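DUF5625 domain-containing protein (PDB 3NKG) is of unknown function; its family is grouped with galactose-binding-like beta domains, so a ligand-binding role is possible but unproven. Local coordinates at residues L36-H41 with R161-T166; K56-N61 with Y131-T136; V97-I102 with E153-M158. All blocks are in the same frame, centred on the assembly; numbering follows the deposited sequence.

Contact 1 (L36-H41 with R161-T166); sequences LQFAVH and RKVDFT
The F38 ring lies beside V163, its CD2 packed against V163 CG2 at 3.8 Å, the two side chains pointing the same way. F38 and V163 form a non-hydrogen-bonded antiparallel pair, as do L36 and F165 on the same face, where L36 CD2 comes in at the edge of the F165 ring, 4.1 Å from CD1. Between them Q37 and D164 make the hydrogen-bonded pair: Q37 N to D164 O at 2.8 Å, D164 N to Q37 O at 2.9 Å. A39 N adds a further rung to K162 O. On the Q37 face, T166 OG1 donates to Q37 OE1 (2.9 Å) from above the amide plane, though S8 OG is its stronger hydrogen-bond partner, and a water also bonds to OE1. R161, with CG anti to the backbone N (chi1 175°) and a bend at chi3, brings NH2 to A39 O at 2.9 Å, with that oxygen in the guanidinium plane, while NH1 makes a salt bridge to D50. These are the two inner strands of a four-stranded antiparallel sheet: strand 7-11 lies beyond 163-169, strand 132-140 beyond 30-38, and helix 49-58 meets F38, V40 and R161.

Contact 2 (K56-N61 with Y131-T136); sequences KFLGFN and YTRDIT. With ACY (acetic acid), chain C.
Helix 49-58 ends beside the start of strand 132-140, with the CA atoms of L58 and R133 6.7 Å apart and the chain leaving the helix at G59 on a positive phi (98°), where a side chain would be jammed against the L58 carbonyl oxygen. That oxygen accepts the one hydrogen bond that crosses the two segments. R133 NH2 donates to L58 O at 2.8 Å, with an N-H...O angle of 160°; the oxygen lies at the guanidinium edge, in its plane, although NH2 stands above the plane of the carbonyl. The first torsion of R133 swings CG away from the backbone N (chi1 171°), and the kink at chi3 then turns the guanidinium to the helix end. The L58 and R133 side chains run antiparallel alongside each other: as the arginine heads for the helix, L58 sends CD2 to R133 CB (3.9 Å) and CD1 to the Y131 backbone, 3.7 Å from its C. An acetic acid molecule, probably from the crystallisation liquor, accepts from Y131 N through OXT at 3.1 Å and lies over one face of the Y131 ring; N126 ND2 also binds it. The guanidinium has further hydrogen bonds, from NE to G125 O and from NH1 to T96 O. Backbone carbonyls therefore satisfy this buried cation from several directions, and the carbonyl-rich C-terminal end of helix 49-58 would be expected to favour its positive charge.

Contact 3 (V97-I102 with E153-M158); sequences VVPIKI and EAFSEM
V97 O, 3.3 Å from F155 CZ, accepts a 2.6 Å hydrogen bond from a water that also reaches E153 OE1, though only weakly. The setting is a four-stranded antiparallel sheet: the loop following strand 143-151 folds back over the start of its inner neighbour, strand 98-107. A second water accepts from E153 N at 2.8 Å and lies close to P99 O, so much of the polar traffic between the segments passes through solvent. The apolar part belongs to F155. With CG beside the backbone N (chi1 -64°), its ring takes V98 CG2 over one face in a CH-pi contact, 4.2 Å from the centroid and shifted toward the rim, while P99 CD meets the ring edge, 4.1 Å from CZ. A serine in place of F155 would remove the ring face under V98 CG2 and is likely to open a gap beside P99. Around this, V98 also packs on F57 of helix 49-58, and the F155 ring on T96. E153 crosses the proline at about a right angle, its extended chain laying OE2 3.4 Å from P99 CG. Past F155 the chain tightens into a short 3-10 turn, where M158 N donates to F155 O at 2.9 Å.

Overall arrangement
The three contacts lie close together near the middle of the chain, their centres 11 to 13 Å apart. Contacts 1 and 2 share a sheet: L36 N lies 2.8 Å from R133 O and F38 N 3.0 Å from Y131 O, both probable hydrogen bonds. Segment 97-102 of contact 3 lies in the other four-stranded sheet, and F165 CE1 against I102 CD1 (3.8 Å) links the two. M158 of contact 3 bridges to contacts 1 and 2, its SE 3.6 Å from F38 CE2 and its CE 3.7 Å from F57 CG. V98 CG2 touches R133 NH1 (3.5 Å), tying contact 3 to contact 2. No active site is known; the bound acetic acid touches contact 2 at Y131.

Contact 1 (L36-H41 with R161-T166)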
loop_
_atom_site.group_PDB
_atom_site.type_symbol
_atom_site.label_atom_id
_atom_site.label_comp_id
_atom_site.label_asym_id
_atom_site.label_seq_id
_atom_site.Cartn_x
_atom_site.Cartn_y
_atom_site.Cartn_z
ATOM N N LEU A 36 -1.706 -0.391 -0.641
ATOM C CA LEU A 36 -2.080 1.005 -0.726
ATOM C C LEU A 36 -2.465 1.293 -2.161
ATOM O O LEU A 36 -1.743 0.895 -3.096
ATOM C CB LEU A 36 -0.891 1.907 -0.331
ATOM C CG LEU A 36 -0.331 1.678 1.064
ATOM C CD1 LEU A 36 0.884 2.554 1.258
ATOM C CD2 LEU A 36 -1.384 1.961 2.104
ATOM N N GLN A 37 -3.567 2.016 -2.346
ATOM C CA GLN A 37 -4.018 2.438 -3.670
ATOM C C GLN A 37 -3.997 3.952 -3.769
ATOM O O GLN A 37 -4.626 4.639 -2.946
ATOM C CB GLN A 37 -5.448 1.966 -3.932
ATOM C CG GLN A 37 -5.633 0.460 -3.890
ATOM C CD GLN A 37 -7.059 0.054 -4.226
ATOM O OE1 GLN A 37 -7.986 0.275 -3.441
ATOM N NE2 GLN A 37 -7.243 -0.523 -5.404
ATOM N N PHE A 38 -3.285 4.452 -4.781
ATOM C CA PHE A 38 -3.101 5.891 -5.004
ATOM C C PHE A 38 -4.031 6.417 -6.092
ATOM O O PHE A 38 -4.070 5.872 -7.197
ATOM C CB PHE A 38 -1.659 6.156 -5.442
ATOM C CG PHE A 38 -0.654 5.827 -4.397
ATOM C CD1 PHE A 38 -0.433 4.496 -4.020
ATOM C CD2 PHE A 38 0.018 6.846 -3.728
ATOM C CE1 PHE A 38 0.479 4.204 -3.044
ATOM C CE2 PHE A 38 0.924 6.565 -2.761
ATOM C CZ PHE A 38 1.170 5.252 -2.403
ATOM N N ALA A 39 -4.775 7.474 -5.786
ATOM C CA ALA A 39 -5.555 8.176 -6.822
ATOM C C ALA A 39 -4.659 8.979 -7.758
ATOM O O ALA A 39 -3.610 9.488 -7.357
ATOM C CB ALA A 39 -6.589 9.073 -6.202
ATOM N N VAL A 40 -5.082 9.086 -9.013
ATOM C CA VAL A 40 -4.286 9.727 -10.053
ATOM C C VAL A 40 -5.243 10.506 -10.952
ATOM O O VAL A 40 -6.390 10.091 -11.134
ATOM C CB VAL A 40 -3.521 8.664 -10.873
ATOM C CG1 VAL A 40 -2.764 9.302 -12.002
ATOM C CG2 VAL A 40 -2.547 7.880 -9.969
ATOM N N HIS A 41 -4.800 11.642 -11.486
ATOM C CA HIS A 41 -5.634 12.392 -12.427
ATOM C C HIS A 41 -5.828 11.614 -13.733
ATOM O O HIS A 41 -4.900 11.000 -14.249
ATOM C CB HIS A 41 -5.037 13.769 -12.721
ATOM C CG HIS A 41 -5.046 14.694 -11.543
ATOM N ND1 HIS A 41 -6.151 14.861 -10.736
ATOM C CD2 HIS A 41 -4.089 15.513 -11.048
ATOM C CE1 HIS A 41 -5.870 15.736 -9.786
ATOM N NE2 HIS A 41 -4.628 16.150 -9.954
ATOM N N ARG A 161 -3.370 14.403 -1.851
ATOM C CA ARG A 161 -3.626 13.245 -2.689
ATOM C C ARG A 161 -4.349 12.182 -1.895
ATOM O O ARG A 161 -3.974 11.883 -0.771
ATOM C CB ARG A 161 -2.337 12.687 -3.303
ATOM C CG ARG A 161 -2.569 11.387 -4.086
ATOM C CD ARG A 161 -1.315 10.891 -4.814
ATOM N NE ARG A 161 -0.610 11.946 -5.551
ATOM C CZ ARG A 161 -0.869 12.312 -6.808
ATOM N NH1 ARG A 161 -0.142 13.277 -7.371
ATOM N NH2 ARG A 161 -1.846 11.736 -7.512
ATOM N N LYS A 162 -5.391 11.611 -2.478
ATOM C CA LYS A 162 -6.092 10.501 -1.835
ATOM C C LYS A 162 -5.327 9.192 -1.989
ATOM O O LYS A 162 -4.866 8.848 -3.089
ATOM C CB LYS A 162 -7.523 10.373 -2.358
ATOM C CG LYS A 162 -8.483 11.363 -1.717
ATOM C CD LYS A 162 -9.723 11.581 -2.562
ATOM C CE LYS A 162 -10.183 13.046 -2.491
ATOM N NZ LYS A 162 -11.379 13.345 -3.358
ATOM N N VAL A 163 -5.183 8.495 -0.865
ATOM C CA VAL A 163 -4.578 7.172 -0.798
ATOM C C VAL A 163 -5.483 6.288 0.087
ATOM O O VAL A 163 -5.936 6.734 1.143
ATOM C CB VAL A 163 -3.188 7.248 -0.154
ATOM C CG1 VAL A 163 -2.632 5.850 0.079
ATOM C CG2 VAL A 163 -2.238 8.111 -0.992
ATOM N N ASP A 164 -5.761 5.062 -0.359
ATOM C CA ASP A 164 -6.549 4.100 0.420
ATOM C C ASP A 164 -5.657 2.964 0.905
ATOM O O ASP A 164 -4.873 2.403 0.129
ATOM C CB ASP A 164 -7.648 3.470 -0.443
ATOM C CG ASP A 164 -8.806 4.407 -0.693
ATOM O OD1 ASP A 164 -9.116 5.226 0.196
ATOM O OD2 ASP A 164 -9.418 4.315 -1.773
ATOM N N PHE A 165 -5.751 2.645 2.185
ATOM C CA PHE A 165 -5.326 1.333 2.664
ATOM C C PHE A 165 -6.450 0.346 2.351
ATOM O O PHE A 165 -7.607 0.556 2.736
ATOM C CB PHE A 165 -5.034 1.372 4.159
ATOM C CG PHE A 165 -4.734 0.034 4.753
ATOM C CD1 PHE A 165 -3.444 -0.484 4.715
ATOM C CD2 PHE A 165 -5.718 -0.694 5.374
ATOM C CE1 PHE A 165 -3.160 -1.723 5.269
ATOM C CE2 PHE A 165 -5.436 -1.947 5.935
ATOM C CZ PHE A 165 -4.161 -2.455 5.873
ATOM N N THR A 166 -6.115 -0.729 1.647
ATOM C CA THR A 166 -7.135 -1.663 1.168
ATOM C C THR A 166 -6.850 -3.130 1.524
ATOM O O THR A 166 -5.719 -3.603 1.396
ATOM C CB THR A 166 -7.344 -1.496 -0.336
ATOM O OG1 THR A 166 -7.951 -0.228 -0.571
ATOM C CG2 THR A 166 -8.262 -2.578 -0.895
HETATM O O HOH W 1 -10.091 2.275 -2.988
#

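Contact 2 (K56-N61 with Y131-T136)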
loop_
_atom_site.group_PDB
_atom_site.type_symbol
_atom_site.label_atom_id
_atom_site.label_comp_id
_atom_site.label_asym_id
_atom_site.label_seq_id
_atom_site.Cartn_x
_atom_site.Cartn_y
_atom_site.Cartn_z
ATOM N N LYS A 56 6.698 7.425 -10.504
ATOM C CA LYS A 56 8.020 7.754 -9.979
ATOM C C LYS A 56 8.123 7.453 -8.471
ATOM O O LYS A 56 9.087 6.819 -8.001
ATOM C CB LYS A 56 8.341 9.226 -10.254
ATOM C CG LYS A 56 9.609 9.711 -9.537
ATOM C CD LYS A 56 9.898 11.174 -9.915
ATOM C CE LYS A 56 10.655 11.917 -8.825
ATOM N NZ LYS A 56 10.801 13.359 -9.213
ATOM N N PHE A 57 7.115 7.909 -7.724
ATOM C CA PHE A 57 7.033 7.698 -6.265
ATOM C C PHE A 57 6.972 6.191 -5.906
ATOM O O PHE A 57 7.644 5.735 -4.982
ATOM C CB PHE A 57 5.774 8.420 -5.722
ATOM C CG PHE A 57 5.650 8.396 -4.224
ATOM C CD1 PHE A 57 4.963 7.379 -3.582
ATOM C CD2 PHE A 57 6.241 9.396 -3.450
ATOM C CE1 PHE A 57 4.850 7.354 -2.174
ATOM C CE2 PHE A 57 6.141 9.385 -2.053
ATOM C CZ PHE A 57 5.439 8.357 -1.409
ATOM N N LEU A 58 6.112 5.438 -6.596
ATOM C CA LEU A 58 5.968 3.991 -6.344
ATOM C C LEU A 58 7.234 3.174 -6.657
ATOM O O LEU A 58 7.563 2.224 -5.936
ATOM C CB LEU A 58 4.790 3.419 -7.156
ATOM C CG LEU A 58 3.388 3.853 -6.697
ATOM C CD1 LEU A 58 2.275 3.325 -7.616
ATOM C CD2 LEU A 58 3.177 3.398 -5.256
ATOM N N GLY A 59 7.925 3.522 -7.739
ATOM C CA GLY A 59 9.041 2.720 -8.212
ATOM C C GLY A 59 8.631 1.776 -9.339
ATOM O O GLY A 59 7.465 1.748 -9.729
ATOM N N PHE A 60 9.588 0.989 -9.834
ATOM C CA PHE A 60 9.378 0.060 -10.947
ATOM C C PHE A 60 9.563 -1.421 -10.588
ATOM O O PHE A 60 9.036 -2.290 -11.264
ATOM C CB PHE A 60 10.345 0.432 -12.083
ATOM C CG PHE A 60 9.971 1.702 -12.780
ATOM C CD1 PHE A 60 10.171 2.934 -12.162
ATOM C CD2 PHE A 60 9.411 1.673 -14.041
ATOM C CE1 PHE A 60 9.817 4.111 -12.794
ATOM C CE2 PHE A 60 9.055 2.862 -14.694
ATOM C CZ PHE A 60 9.251 4.077 -14.067
ATOM N N ASN A 61 10.375 -1.697 -9.569
ATOM C CA ASN A 61 10.594 -3.058 -9.092
ATOM C C ASN A 61 9.335 -3.606 -8.424
ATOM O O ASN A 61 8.553 -2.836 -7.847
ATOM C CB ASN A 61 11.769 -3.071 -8.084
ATOM C CG ASN A 61 13.120 -2.827 -8.769
ATOM O OD1 ASN A 61 13.256 -3.076 -9.960
ATOM N ND2 ASN A 61 14.107 -2.321 -8.020
ATOM N N TYR A 131 -1.588 1.657 -10.035
ATOM C CA TYR A 131 -1.104 2.638 -9.062
ATOM C C TYR A 131 -1.237 2.131 -7.640
ATOM O O TYR A 131 -1.837 2.784 -6.784
ATOM C CB TYR A 131 -1.830 3.980 -9.243
ATOM C CG TYR A 131 -1.597 4.554 -10.624
ATOM C CD1 TYR A 131 -0.356 5.108 -10.965
ATOM C CD2 TYR A 131 -2.599 4.537 -11.592
ATOM C CE1 TYR A 131 -0.117 5.641 -12.216
ATOM C CE2 TYR A 131 -2.365 5.066 -12.872
ATOM C CZ TYR A 131 -1.125 5.610 -13.172
ATOM O OH TYR A 131 -0.876 6.134 -14.416
ATOM N N THR A 132 -0.685 0.950 -7.396
ATOM C CA THR A 132 -0.767 0.355 -6.066
ATOM C C THR A 132 0.619 0.059 -5.516
ATOM O O THR A 132 1.606 -0.108 -6.252
ATOM C CB THR A 132 -1.562 -0.998 -6.057
ATOM O OG1 THR A 132 -0.841 -1.969 -6.815
ATOM C CG2 THR A 132 -2.951 -0.836 -6.641
ATOM N N ARG A 133 0.692 -0.017 -4.205
ATOM C CA ARG A 133 1.873 -0.583 -3.591
ATOM C C ARG A 133 1.420 -1.724 -2.672
ATOM O O ARG A 133 0.527 -1.540 -1.836
ATOM C CB ARG A 133 2.653 0.456 -2.814
ATOM C CG ARG A 133 3.735 -0.236 -2.011
ATOM C CD ARG A 133 4.735 0.676 -1.520
ATOM N NE ARG A 133 5.590 1.262 -2.560
ATOM C CZ ARG A 133 6.370 2.302 -2.302
ATOM N NH1 ARG A 133 6.342 2.829 -1.069
ATOM N NH2 ARG A 133 7.150 2.829 -3.246
ATOM N N ASP A 134 1.995 -2.905 -2.886
ATOM C CA ASP A 134 1.660 -4.107 -2.134
ATOM C C ASP A 134 2.444 -4.087 -0.814
ATOM O O ASP A 134 3.664 -3.915 -0.820
ATOM C CB ASP A 134 1.999 -5.349 -2.966
ATOM C CG ASP A 134 0.976 -5.606 -4.105
ATOM O OD1 ASP A 134 -0.085 -4.945 -4.108
ATOM O OD2 ASP A 134 1.225 -6.462 -4.994
ATOM N N ILE A 135 1.747 -4.224 0.314
ATOM C CA ILE A 135 2.402 -4.220 1.624
ATOM C C ILE A 135 2.689 -5.644 2.097
ATOM O O ILE A 135 3.849 -6.033 2.319
ATOM C CB ILE A 135 1.541 -3.544 2.710
ATOM C CG1 ILE A 135 1.190 -2.103 2.360
ATOM C CG2 ILE A 135 2.252 -3.564 4.044
ATOM C CD1 ILE A 135 -0.031 -1.574 3.123
ATOM N N THR A 136 1.630 -6.426 2.271
ATOM C CA THR A 136 1.794 -7.803 2.731
ATOM C C THR A 136 0.533 -8.633 2.424
ATOM O O THR A 136 -0.496 -8.100 1.990
ATOM C CB THR A 136 2.150 -7.860 4.261
ATOM O OG1 THR A 136 2.593 -9.177 4.626
ATOM C CG2 THR A 136 0.945 -7.467 5.130
HETATM C C ACY C . 1.288 1.821 -12.540
HETATM O O ACY C . 2.329 1.243 -12.119
HETATM O OXT ACY C . 0.104 1.361 -12.575
HETATM C CH3 ACY C . 1.484 3.202 -13.050
#

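Contact 3 (V97-I102 with E153-M158)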
loop_
_atom_site.group_PDB
_atom_site.type_symbol
_atom_site.label_atom_id
_atom_site.label_comp_id
_atom_site.label_asym_id
_atom_site.label_seq_id
_atom_site.Cartn_x
_atom_site.Cartn_y
_atom_site.Cartn_z
ATOM N N VAL A 97 10.530 4.742 -0.203
ATOM C CA VAL A 97 10.163 3.798 0.846
ATOM C C VAL A 97 9.170 4.496 1.741
ATOM O O VAL A 97 9.413 5.611 2.160
ATOM C CB VAL A 97 11.369 3.342 1.682
ATOM C CG1 VAL A 97 10.885 2.606 2.935
ATOM C CG2 VAL A 97 12.303 2.448 0.843
ATOM N N VAL A 98 8.045 3.845 2.021
ATOM C CA VAL A 98 7.026 4.423 2.908
ATOM C C VAL A 98 6.772 3.500 4.119
ATOM O O VAL A 98 6.170 2.438 3.980
ATOM C CB VAL A 98 5.706 4.677 2.152
ATOM C CG1 VAL A 98 4.614 5.226 3.108
ATOM C CG2 VAL A 98 5.944 5.644 0.981
ATOM N N PRO A 99 7.259 3.908 5.299
ATOM C CA PRO A 99 7.091 3.116 6.525
ATOM C C PRO A 99 5.665 3.222 6.986
ATOM O O PRO A 99 5.171 4.331 7.168
ATOM C CB PRO A 99 7.989 3.825 7.549
ATOM C CG PRO A 99 8.858 4.783 6.746
ATOM C CD PRO A 99 8.074 5.126 5.513
ATOM N N ILE A 100 5.026 2.076 7.166
ATOM C CA ILE A 100 3.638 1.983 7.582
ATOM C C ILE A 100 3.616 1.011 8.746
ATOM O O ILE A 100 4.149 -0.101 8.650
ATOM C CB ILE A 100 2.781 1.360 6.485
ATOM C CG1 ILE A 100 2.785 2.245 5.233
ATOM C CG2 ILE A 100 1.345 1.139 6.974
ATOM C CD1 ILE A 100 2.007 3.514 5.394
ATOM N N LYS A 101 3.003 1.416 9.846
ATOM C CA LYS A 101 2.854 0.509 10.966
ATOM C C LYS A 101 1.424 0.009 11.024
ATOM O O LYS A 101 0.464 0.798 11.122
ATOM C CB LYS A 101 3.250 1.194 12.275
ATOM C CG LYS A 101 3.260 0.275 13.485
ATOM C CD LYS A 101 3.807 1.021 14.702
ATOM C CE LYS A 101 3.157 0.552 15.982
ATOM N NZ LYS A 101 3.724 1.255 17.175
ATOM N N ILE A 102 1.286 -1.311 10.954
ATOM C CA ILE A 102 -0.022 -1.942 11.062
ATOM C C ILE A 102 -0.162 -2.726 12.355
ATOM O O ILE A 102 0.632 -3.626 12.645
ATOM C CB ILE A 102 -0.296 -2.889 9.877
ATOM C CG1 ILE A 102 -0.263 -2.106 8.567
ATOM C CG2 ILE A 102 -1.667 -3.586 10.020
ATOM C CD1 ILE A 102 -0.268 -2.991 7.351
ATOM N N GLU A 153 6.223 8.497 8.262
ATOM C CA GLU A 153 6.907 9.684 7.728
ATOM C C GLU A 153 6.005 10.581 6.885
ATOM O O GLU A 153 5.059 10.109 6.239
ATOM C CB GLU A 153 8.111 9.299 6.854
ATOM C CG GLU A 153 9.220 8.534 7.547
ATOM C CD GLU A 153 10.384 8.235 6.592
ATOM O OE1 GLU A 153 10.503 8.916 5.532
ATOM O OE2 GLU A 153 11.178 7.319 6.906
ATOM N N ALA A 154 6.356 11.865 6.845
ATOM C CA ALA A 154 5.651 12.853 6.023
ATOM C C ALA A 154 6.181 12.832 4.585
ATOM O O ALA A 154 7.396 12.892 4.377
ATOM C CB ALA A 154 5.851 14.247 6.623
ATOM N N PHE A 155 5.276 12.741 3.603
ATOM C CA PHE A 155 5.652 12.839 2.184
ATOM C C PHE A 155 4.944 14.018 1.514
ATOM O O PHE A 155 3.736 13.997 1.299
ATOM C CB PHE A 155 5.390 11.504 1.455
ATOM C CG PHE A 155 6.246 10.398 1.980
ATOM C CD1 PHE A 155 7.565 10.242 1.526
ATOM C CD2 PHE A 155 5.779 9.576 2.983
ATOM C CE1 PHE A 155 8.385 9.252 2.044
ATOM C CE2 PHE A 155 6.602 8.570 3.522
ATOM C CZ PHE A 155 7.896 8.407 3.055
ATOM N N SER A 156 5.704 15.066 1.233
ATOM C CA SER A 156 5.127 16.290 0.707
ATOM C C SER A 156 4.517 16.072 -0.675
ATOM O O SER A 156 3.589 16.780 -1.043
ATOM C CB SER A 156 6.174 17.413 0.662
ATOM O OG SER A 156 7.185 17.160 -0.303
ATOM N N GLU A 157 5.035 15.097 -1.427
ATOM C CA GLU A 157 4.413 14.691 -2.698
ATOM C C GLU A 157 2.954 14.234 -2.544
ATOM O O GLU A 157 2.181 14.261 -3.504
ATOM C CB GLU A 157 5.194 13.547 -3.352
ATOM C CG GLU A 157 6.684 13.759 -3.400
ATOM C CD GLU A 157 7.426 13.030 -2.275
ATOM O OE1 GLU A 157 7.181 13.310 -1.075
ATOM O OE2 GLU A 157 8.285 12.189 -2.607
HETATM N N MSE A 158 2.583 13.796 -1.349
HETATM C CA MSE A 158 1.262 13.225 -1.139
HETATM C C MSE A 158 0.290 14.252 -0.585
HETATM O O MSE A 158 -0.844 13.931 -0.259
HETATM C CB MSE A 158 1.375 12.044 -0.182
HETATM C CG MSE A 158 2.216 10.915 -0.764
HETATM SE SE MSE A 158 1.148 10.103 -2.202
HETATM C CE MSE A 158 2.399 10.106 -3.718
HETATM O O HOH W 2 11.483 7.035 2.983
HETATM O O HOH W 3 5.448 6.843 6.134
#